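Local coordinates for protein probable glutaminase ybaS (Escherichia coli, PDB 1U60) that catalyses the hydrolysis of L-glutamine to L-glutamate and ammonium, as a member of the glutaminase family, at residues Gln8-Gln13 against Lys301-Asn306. Numbering follows the deposited sequence.
Sequences QQAVDQ and KQLGYN
The side-chain amide nitrogen of Gln302, NE2, is gripped twice: across the contact it donates to Ala10 O at 3.1 Å, and within its own helix it is hydrogen-bonded to Ser298 OG. In this beta-lactamase-like fold, the first and last helices, 4-18 and 290-303, lie side by side over one face of the five-stranded antiparallel sheet, and the amide joins them at their solvent side. The N-H...O angle of 142° shows a bent bond, and NE2 meets the carbonyl at a C=O...N angle of 124°, a little out of its plane. The reach comes from a Gln302 chain extended beyond CG (chi2 177°), which carries the amide over to the backbone of helix 4-18. There OE1 of Gln302 lies 3.4 Å from Ala10 CA and 3.6 Å from Gln13 CB, so the amide is seated between one residue and the next turn of the helix.

On the sheet side of the Gln302 amide the helices approach closely, with Ala10 CA 6.4 Å from Gln302 CA; the small methyl of Ala10, buried and directed at the other helix, suits that spacing. Toward the sheet, Leu303 rests on Ile45 and Met274, while Val11, on a different side of helix 4-18, packs on Val43 and Ile45. Both helices thus share Ile45 of strand 42-47 as a footing. Just beyond Leu303, Gly304, with positive phi, forms a Schellman motif and turns the chain out of the helix. The apolar bridge between the helices is made by Leu303, whose CD2 branch meets Ala10 CB at 3.9 Å.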
ATOM      1  N   GLN A   8      15.788  19.011 -14.781  1.00 14.65           N
ATOM      2  CA  GLN A   8      15.266  19.399 -16.061  1.00 14.43           C
ATOM      3  C   GLN A   8      15.523  18.272 -17.078  1.00 14.40           C
ATOM      4  O   GLN A   8      14.671  17.982 -17.887  1.00 13.72           O
ATOM      5  CB  GLN A   8      15.871  20.711 -16.548  1.00 14.46           C
ATOM      6  CG  GLN A   8      15.260  21.139 -17.880  1.00 14.27           C
ATOM      7  CD  GLN A   8      13.823  21.630 -17.733  1.00 16.21           C
ATOM      8  OE1 GLN A   8      12.916  21.192 -18.441  1.00 16.74           O
ATOM      9  NE2 GLN A   8      13.620  22.539 -16.823  1.00 13.92           N
ATOM     10  N   GLN A   9      16.687  17.625 -17.006  1.00 15.65           N
ATOM     11  CA  GLN A   9      16.978  16.493 -17.895  1.00 16.46           C
ATOM     12  C   GLN A   9      16.019  15.350 -17.710  1.00 14.97           C
ATOM     13  O   GLN A   9      15.635  14.701 -18.663  1.00 14.33           O
ATOM     14  CB  GLN A   9      18.395  15.932 -17.681  1.00 17.31           C
ATOM     15  CG  GLN A   9      19.512  16.762 -18.277  1.00 23.82           C
ATOM     16  CD  GLN A   9      20.880  16.160 -17.990  1.00 31.39           C
ATOM     17  OE1 GLN A   9      21.003  14.918 -17.848  1.00 35.93           O
ATOM     18  NE2 GLN A   9      21.914  17.018 -17.915  1.00 35.18           N
ATOM     19  N   ALA A  10      15.654  15.077 -16.464  1.00 14.51           N
ATOM     20  CA  ALA A  10      14.720  14.012 -16.165  1.00 13.58           C
ATOM     21  C   ALA A  10      13.356  14.257 -16.754  1.00 12.33           C
ATOM     22  O   ALA A  10      12.830  13.363 -17.379  1.00 11.96           O
ATOM     23  CB  ALA A  10      14.638  13.757 -14.663  1.00 14.18           C
ATOM     24  N   VAL A  11      12.770  15.464 -16.610  1.00 12.66           N
ATOM     25  CA  VAL A  11      11.472  15.713 -17.217  1.00 12.42           C
ATOM     26  C   VAL A  11      11.567  15.760 -18.756  1.00 13.24           C
ATOM     27  O   VAL A  11      10.646  15.315 -19.423  1.00 12.30           O
ATOM     28  CB  VAL A  11      10.716  17.016 -16.728  1.00 14.02           C
ATOM     29  CG1 VAL A  11      10.475  16.939 -15.211  1.00 12.44           C
ATOM     30  CG2 VAL A  11      11.425  18.264 -17.075  1.00 15.17           C
ATOM     31  N   ASP A  12      12.638  16.347 -19.285  1.00 13.54           N
ATOM     32  CA  ASP A  12      12.890  16.325 -20.744  1.00 14.35           C
ATOM     33  C   ASP A  12      12.961  14.925 -21.339  1.00 14.23           C
ATOM     34  O   ASP A  12      12.291  14.625 -22.338  1.00 14.03           O
ATOM     35  CB  ASP A  12      14.179  17.107 -21.083  1.00 14.42           C
ATOM     36  CG  ASP A  12      13.980  18.632 -20.961  1.00 17.03           C
ATOM     37  OD1 ASP A  12      12.840  19.085 -20.776  1.00 17.57           O
ATOM     38  OD2 ASP A  12      14.917  19.443 -21.076  1.00 19.31           O
ATOM     39  N   GLN A  13      13.729  14.053 -20.717  1.00 15.02           N
ATOM     40  CA  GLN A  13      13.857  12.674 -21.199  1.00 16.44           C
ATOM     41  C   GLN A  13      12.577  11.870 -21.033  1.00 15.95           C
ATOM     42  O   GLN A  13      12.220  11.072 -21.904  1.00 14.60           O
ATOM     43  CB  GLN A  13      15.043  11.995 -20.513  1.00 17.97           C
ATOM     44  CG  GLN A  13      16.351  12.736 -20.841  1.00 24.22           C
ATOM     45  CD  GLN A  13      17.629  12.074 -20.330  1.00 31.16           C
ATOM     46  OE1 GLN A  13      17.586  11.083 -19.584  1.00 36.77           O
ATOM     47  NE2 GLN A  13      18.782  12.627 -20.741  1.00 32.51           N
ATOM     48  N   LYS A 301      12.251   6.968 -11.758  1.00 13.60           N
ATOM     49  CA  LYS A 301      13.274   5.936 -11.979  1.00 14.27           C
ATOM     50  C   LYS A 301      14.627   6.588 -12.283  1.00 14.55           C
ATOM     51  O   LYS A 301      15.678   6.162 -11.798  1.00 15.23           O
ATOM     52  CB  LYS A 301      12.893   5.058 -13.146  1.00 15.50           C
ATOM     53  CG  LYS A 301      13.876   3.925 -13.410  1.00 20.49           C
ATOM     54  CD  LYS A 301      13.247   2.804 -14.229  1.00 26.64           C
ATOM     55  CE  LYS A 301      14.223   1.640 -14.423  1.00 28.86           C
ATOM     56  NZ  LYS A 301      14.510   1.422 -15.867  1.00 31.68           N
ATOM     57  N   GLN A 302      14.605   7.621 -13.102  1.00 14.37           N
ATOM     58  CA  GLN A 302      15.833   8.333 -13.473  1.00 15.34           C
ATOM     59  C   GLN A 302      16.471   8.993 -12.250  1.00 15.03           C
ATOM     60  O   GLN A 302      17.691   9.040 -12.165  1.00 14.43           O
ATOM     61  CB  GLN A 302      15.563   9.412 -14.508  1.00 15.37           C
ATOM     62  CG  GLN A 302      15.261   8.960 -15.937  1.00 17.98           C
ATOM     63  CD  GLN A 302      14.945  10.164 -16.826  1.00 22.18           C
ATOM     64  OE1 GLN A 302      15.860  10.939 -17.166  1.00 21.51           O
ATOM     65  NE2 GLN A 302      13.647  10.378 -17.124  1.00 17.65           N
ATOM     66  N   LEU A 303      15.662   9.493 -11.303  1.00 15.49           N
ATOM     67  CA  LEU A 303      16.190  10.216 -10.153  1.00 14.36           C
ATOM     68  C   LEU A 303      16.401   9.303  -8.939  1.00 14.46           C
ATOM     69  O   LEU A 303      16.920   9.768  -7.910  1.00 15.79           O
ATOM     70  CB  LEU A 303      15.276  11.413  -9.803  1.00 15.11           C
ATOM     71  CG  LEU A 303      15.133  12.496 -10.864  1.00 13.45           C
ATOM     72  CD1 LEU A 303      14.188  13.610 -10.390  1.00 15.21           C
ATOM     73  CD2 LEU A 303      16.500  13.048 -11.288  1.00 16.33           C
ATOM     74  N   GLY A 304      16.020   8.023  -9.059  1.00 13.66           N
ATOM     75  CA  GLY A 304      16.255   7.007  -8.034  1.00 13.15           C
ATOM     76  C   GLY A 304      15.325   7.098  -6.808  1.00 12.54           C
ATOM     77  O   GLY A 304      15.740   6.753  -5.704  1.00 14.22           O
ATOM     78  N   TYR A 305      14.094   7.598  -6.980  1.00  9.88           N
ATOM     79  CA  TYR A 305      13.143   7.722  -5.848  1.00  9.65           C
ATOM     80  C   TYR A 305      12.108   6.617  -5.766  1.00  9.23           C
ATOM     81  O   TYR A 305      11.403   6.335  -6.750  1.00 12.00           O
ATOM     82  CB  TYR A 305      12.392   9.053  -5.903  1.00  9.66           C
ATOM     83  CG  TYR A 305      13.307  10.245  -5.804  1.00 10.80           C
ATOM     84  CD1 TYR A 305      14.177  10.387  -4.703  1.00 17.64           C
ATOM     85  CD2 TYR A 305      13.260  11.270  -6.760  1.00 14.96           C
ATOM     86  CE1 TYR A 305      14.997  11.501  -4.587  1.00 19.44           C
ATOM     87  CE2 TYR A 305      14.102  12.353  -6.648  1.00 14.07           C
ATOM     88  CZ  TYR A 305      14.952  12.472  -5.566  1.00 18.88           C
ATOM     89  OH  TYR A 305      15.788  13.567  -5.427  1.00 21.97           O
ATOM     90  N   ASN A 306      12.030   5.989  -4.595  1.00  8.99           N
ATOM     91  CA  ASN A 306      11.163   4.845  -4.308  1.00  9.18           C
ATOM     92  C   ASN A 306      11.201   4.676  -2.800  1.00  9.03           C
ATOM     93  O   ASN A 306      12.300   4.523  -2.227  1.00  9.57           O
ATOM     94  CB  ASN A 306      11.705   3.581  -4.980  1.00  8.86           C
ATOM     95  CG  ASN A 306      10.802   2.362  -4.786  1.00  7.59           C
ATOM     96  OD1 ASN A 306      10.317   2.130  -3.700  1.00  9.68           O
ATOM     97  ND2 ASN A 306      10.673   1.528  -5.835  1.00  9.52           N
TER